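Local coordinates for protein TgTwinScan_2721 - E2 domain (Toxoplasma gondii, PDB 2F4Z) that probably acts as a ubiquitin-conjugating (E2) enzyme, carrying ubiquitin as a thioester on a cysteine and passing it on to a substrate, at residues A[75-80]-A[96-101]; A[92-97]-A[111-116]. One frame throughout, in Å; residues are numbered along the deposited sequence.

Interaction 1. Residues A[75-80]-A[96-101]; sequences HRWRGF and LDIVIP
Trp77 and Gly79 pair with Ile98 and Leu96 through antiparallel backbone hydrogen bonds, two to each pair, and Ile100 N to His75 O (2.9 Å) carries the ladder past the end of the strand. The one salt bridge between the segments joins Arg76 NE to Asp97 OD1 at 2.7 Å. Here OD1 uses its syn lone pair and lies close to the guanidinium plane, at its edge, although the carboxylate plane is turned 53° from it; NH1 adds a weak bond to the same oxygen. The Arg76 chain, bent at chi2 (64°), lays its guanidinium beside Asp97 with one face against Val99 CG2. A water bridges Trp77 O and Asp97 OD1, though its distance to OD1 is suspiciously short. The contacts on the other face, that of Trp77 and Ile98, are mostly apolar. Ile100 CD1 sits over the five-membered ring of Trp77, 3.5 Å from its centroid, a CH-pi contact; the indole NE1 bonds to Ile74 O. Ile98 CD1 fits against Gly79, 3.6 Å from its N, where there is no side chain. Helices 33-46 and 144-156 pack on this face, an arrangement belonging to the antiparallel meander sheet of the E2 (UBC) fold.

Interaction 2. Residues A[92-97]-A[111-116]; sequences GHFTLD and MKFVTK
Strands 93-97 and 111-113 run antiparallel at 143°, with Asp97 and Lys112 as the hydrogen-bonded pair and Leu96 and Phe113 as the non-hydrogen-bonded pair. This is a beta hairpin in the four-stranded meander of the E2 fold, and 110-113 is one of its two edge strands within the chain. Past Phe113 the regular ladder ends: Thr95 O takes Val114 N at 2.9 Å and, weakly, Thr115 N, while Thr95 N turns to a side chain instead of a carbonyl.

On the helix side, Leu96 and Phe113 lie side by side. Leu96 CD1 rests over one ring face, offset toward the rim and 4.0 Å from the ring centroid. Phe94 CG lies at the edge of this ring, in its plane, and Phe94 CB is 3.6 Å from Phe113 CE2; Phe94 CD2 touches Thr115 CG2. Ile151 of helix 144-156 packs on both Leu96 and Phe113.

On the opposite face, that of Asp97 and Lys112, Val114 CG2 meets Asp97 CB at 3.7 Å. The extended Lys112 chain runs beside Asp97, yet NZ remains 4.4 Å from Asp97 OD2, too far for a salt bridge; Arg76 is the aspartate's ionic partner.

Thr115 OG1, anti to its carbonyl carbon (chi1 -54°), accepts a nearly straight hydrogen bond (173°) from Thr95 N at 2.8 Å.

Interactions 1 and 2 share strand 93-99, one on each edge of it, and their centres lie about 10 Å apart. Leu96 and Asp97 belong to both: the backbone N and O of Leu96 face strand 77-82 and those of Asp97 face strand 110-113, so successive residues bond to opposite neighbours. The contacts also touch directly on both sides of the sheet. On one, Arg78 CG and Thr95 CG2 pack at 3.6 Å, and Phe80 CE2 lies 3.6 Å from Thr95 OG1; on the other, Ile98 CG1 meets Met111 CG at 4.0 Å. Helix 144-156 covers that second side in both contacts. A glycerol, probably from the crystallisation liquor, hydrogen-bonds to Thr115 O at the end of interaction 2.

Interaction 1. Residues A[75-80]-A[96-101]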
# COMPACT_ATOMS: atom_id res chain seq x y z
N HIS A 75 0.64 7.77 19.44
CA HIS A 75 0.82 6.30 19.45
C HIS A 75 -0.43 5.56 19.92
O HIS A 75 -0.43 4.33 20.02
CB HIS A 75 2.02 5.89 20.30
CG HIS A 75 3.32 6.14 19.60
ND1 HIS A 75 3.98 7.34 19.68
CD2 HIS A 75 4.02 5.38 18.73
CE1 HIS A 75 5.06 7.30 18.91
NE2 HIS A 75 5.12 6.11 18.33
N ARG A 76 -1.49 6.31 20.22
CA ARG A 76 -2.75 5.69 20.59
C ARG A 76 -3.86 6.35 19.77
O ARG A 76 -4.08 7.57 19.85
CB ARG A 76 -2.97 5.80 22.10
CG ARG A 76 -4.21 5.03 22.58
CD ARG A 76 -4.03 3.50 22.34
NE ARG A 76 -5.08 2.72 22.98
CZ ARG A 76 -5.00 2.22 24.20
NH1 ARG A 76 -6.03 1.53 24.68
NH2 ARG A 76 -3.92 2.40 24.96
N TRP A 77 -4.50 5.57 18.91
CA TRP A 77 -5.53 6.13 18.03
C TRP A 77 -6.82 5.36 18.18
O TRP A 77 -6.86 4.20 18.66
CB TRP A 77 -5.16 6.01 16.54
CG TRP A 77 -4.00 6.81 15.95
CD1 TRP A 77 -2.97 7.43 16.62
CD2 TRP A 77 -3.73 6.98 14.56
NE1 TRP A 77 -2.08 7.98 15.72
CE2 TRP A 77 -2.53 7.73 14.45
CE3 TRP A 77 -4.39 6.58 13.38
CZ2 TRP A 77 -1.95 8.07 13.20
CZ3 TRP A 77 -3.83 6.94 12.14
CH2 TRP A 77 -2.63 7.69 12.06
N ARG A 78 -7.87 5.98 17.70
CA ARG A 78 -9.17 5.37 17.55
C ARG A 78 -9.45 5.36 16.04
O ARG A 78 -9.20 6.38 15.38
CB ARG A 78 -10.16 6.26 18.24
CG ARG A 78 -11.37 5.61 18.68
CD ARG A 78 -12.26 6.72 19.31
NE ARG A 78 -11.74 7.20 20.59
CZ ARG A 78 -11.88 6.53 21.74
NH1 ARG A 78 -12.50 5.33 21.74
NH2 ARG A 78 -11.40 7.05 22.88
N GLY A 79 -9.83 4.19 15.49
CA GLY A 79 -10.20 4.06 14.09
C GLY A 79 -11.72 3.96 13.99
O GLY A 79 -12.37 3.53 14.93
N PHE A 80 -12.27 4.42 12.86
CA PHE A 80 -13.71 4.42 12.59
C PHE A 80 -13.88 3.86 11.23
O PHE A 80 -13.17 4.26 10.32
CB PHE A 80 -14.31 5.84 12.62
CG PHE A 80 -14.11 6.50 13.93
CD1 PHE A 80 -13.09 7.43 14.12
CD2 PHE A 80 -14.84 6.08 15.03
CE1 PHE A 80 -12.88 7.96 15.36
CE2 PHE A 80 -14.61 6.60 16.25
CZ PHE A 80 -13.65 7.55 16.41
N LEU A 96 -12.52 1.23 16.42
CA LEU A 96 -11.38 0.39 16.68
C LEU A 96 -10.41 1.06 17.66
O LEU A 96 -10.24 2.26 17.66
CB LEU A 96 -10.61 0.08 15.39
CG LEU A 96 -11.13 -0.71 14.19
CD1 LEU A 96 -10.75 -2.18 14.21
CD2 LEU A 96 -12.57 -0.52 13.77
N ASP A 97 -9.79 0.27 18.49
CA ASP A 97 -8.67 0.76 19.26
C ASP A 97 -7.35 0.45 18.47
O ASP A 97 -7.24 -0.61 17.90
CB ASP A 97 -8.69 0.09 20.65
CG ASP A 97 -7.52 0.51 21.50
OD1 ASP A 97 -7.19 1.72 21.57
OD2 ASP A 97 -6.88 -0.41 22.05
N ILE A 98 -6.39 1.38 18.44
CA ILE A 98 -5.18 1.27 17.62
C ILE A 98 -4.01 1.65 18.52
O ILE A 98 -3.90 2.80 19.01
CB ILE A 98 -5.20 2.15 16.32
CG1 ILE A 98 -6.43 1.85 15.43
CG2 ILE A 98 -3.83 2.02 15.47
CD1 ILE A 98 -6.68 2.95 14.32
N VAL A 99 -3.14 0.68 18.74
CA VAL A 99 -1.93 0.89 19.53
C VAL A 99 -0.79 0.85 18.53
O VAL A 99 -0.59 -0.16 17.82
CB VAL A 99 -1.77 -0.21 20.57
CG1 VAL A 99 -0.44 -0.07 21.35
CG2 VAL A 99 -2.98 -0.19 21.54
N ILE A 100 -0.07 1.95 18.44
CA ILE A 100 1.01 2.03 17.48
C ILE A 100 2.30 1.74 18.24
O ILE A 100 2.62 2.50 19.12
CB ILE A 100 1.04 3.43 16.78
CG1 ILE A 100 -0.28 3.56 15.98
CG2 ILE A 100 2.32 3.56 15.95
CD1 ILE A 100 -0.68 4.90 15.60
N PRO A 101 3.02 0.64 17.89
CA PRO A 101 4.22 0.29 18.66
C PRO A 101 5.42 1.27 18.46
O PRO A 101 5.43 2.01 17.48
CB PRO A 101 4.54 -1.13 18.13
CG PRO A 101 4.08 -1.04 16.70
CD PRO A 101 2.80 -0.31 16.79
O HOH W 1 -8.14 4.03 21.21

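Interaction 2. Residues A[92-97]-A[111-116]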
# COMPACT_ATOMS: atom_id res chain seq x y z
N GLY A 92 -23.78 0.59 9.94
CA GLY A 92 -23.10 0.55 11.25
C GLY A 92 -21.88 1.47 11.22
O GLY A 92 -21.30 1.71 10.14
N HIS A 93 -21.48 1.91 12.39
CA HIS A 93 -20.27 2.70 12.61
C HIS A 93 -19.44 2.01 13.64
O HIS A 93 -19.87 1.91 14.74
CB HIS A 93 -20.65 4.14 13.10
CG HIS A 93 -21.44 4.90 12.08
ND1 HIS A 93 -20.89 5.28 10.86
CD2 HIS A 93 -22.76 5.24 12.03
CE1 HIS A 93 -21.83 5.86 10.13
NE2 HIS A 93 -22.97 5.85 10.82
N PHE A 94 -18.24 1.56 13.27
CA PHE A 94 -17.44 0.66 14.13
C PHE A 94 -16.21 1.39 14.55
O PHE A 94 -15.55 2.02 13.70
CB PHE A 94 -17.12 -0.66 13.39
CG PHE A 94 -18.36 -1.42 12.99
CD1 PHE A 94 -18.94 -1.21 11.73
CD2 PHE A 94 -19.00 -2.25 13.90
CE1 PHE A 94 -20.10 -1.88 11.36
CE2 PHE A 94 -20.19 -2.91 13.54
CZ PHE A 94 -20.72 -2.72 12.26
N THR A 95 -15.96 1.37 15.85
CA THR A 95 -14.82 1.98 16.47
C THR A 95 -13.79 0.91 16.72
O THR A 95 -14.14 -0.18 17.14
CB THR A 95 -15.26 2.61 17.83
OG1 THR A 95 -16.21 3.64 17.53
CG2 THR A 95 -14.08 3.20 18.66
N LEU A 96 -12.52 1.23 16.42
CA LEU A 96 -11.38 0.39 16.68
C LEU A 96 -10.41 1.06 17.66
O LEU A 96 -10.24 2.26 17.66
CB LEU A 96 -10.61 0.08 15.39
CG LEU A 96 -11.13 -0.71 14.19
CD1 LEU A 96 -10.75 -2.18 14.21
CD2 LEU A 96 -12.57 -0.52 13.77
N ASP A 97 -9.79 0.27 18.49
CA ASP A 97 -8.67 0.76 19.26
C ASP A 97 -7.35 0.45 18.47
O ASP A 97 -7.24 -0.61 17.90
CB ASP A 97 -8.69 0.09 20.65
CG ASP A 97 -7.52 0.51 21.50
OD1 ASP A 97 -7.19 1.72 21.57
OD2 ASP A 97 -6.88 -0.41 22.05
N MET A 111 -4.61 -3.60 16.35
CA MET A 111 -5.97 -3.10 16.18
C MET A 111 -6.93 -4.13 16.70
O MET A 111 -6.69 -5.34 16.57
CB MET A 111 -6.23 -2.83 14.70
CG MET A 111 -5.30 -1.74 14.13
SD MET A 111 -5.98 -1.24 12.57
CE MET A 111 -4.81 -0.02 11.97
N LYS A 112 -7.98 -3.66 17.35
CA LYS A 112 -9.11 -4.53 17.74
C LYS A 112 -10.40 -3.71 17.71
O LYS A 112 -10.34 -2.49 17.83
CB LYS A 112 -8.92 -5.10 19.15
CG LYS A 112 -8.85 -4.04 20.22
CD LYS A 112 -8.67 -4.67 21.55
CE LYS A 112 -8.35 -3.55 22.56
NZ LYS A 112 -8.47 -3.99 23.98
N PHE A 113 -11.55 -4.37 17.52
CA PHE A 113 -12.82 -3.68 17.60
C PHE A 113 -13.14 -3.31 19.04
O PHE A 113 -12.94 -4.12 19.98
CB PHE A 113 -13.95 -4.51 16.98
CG PHE A 113 -13.99 -4.43 15.45
CD1 PHE A 113 -13.00 -5.05 14.68
CD2 PHE A 113 -15.05 -3.79 14.81
CE1 PHE A 113 -13.06 -4.95 13.25
CE2 PHE A 113 -15.14 -3.72 13.45
CZ PHE A 113 -14.15 -4.32 12.64
N VAL A 114 -13.55 -2.07 19.22
CA VAL A 114 -14.18 -1.66 20.50
C VAL A 114 -15.69 -1.93 20.39
O VAL A 114 -16.24 -2.56 21.27
CB VAL A 114 -13.89 -0.18 20.80
CG1 VAL A 114 -14.77 0.35 21.96
CG2 VAL A 114 -12.38 -0.02 21.06
N THR A 115 -16.33 -1.48 19.30
CA THR A 115 -17.76 -1.77 19.02
C THR A 115 -18.00 -3.30 18.91
O THR A 115 -17.27 -3.99 18.17
CB THR A 115 -18.17 -1.19 17.68
OG1 THR A 115 -17.86 0.22 17.63
CG2 THR A 115 -19.67 -1.43 17.39
N LYS A 116 -18.98 -3.83 19.67
CA LYS A 116 -19.41 -5.25 19.52
C LYS A 116 -19.87 -5.55 18.10
O LYS A 116 -20.66 -4.80 17.47
CB LYS A 116 -20.52 -5.62 20.54
CG LYS A 116 -20.11 -5.73 22.02
CD LYS A 116 -19.03 -6.85 22.17
CE LYS A 116 -18.80 -7.42 23.60
NZ LYS A 116 -18.37 -6.41 24.67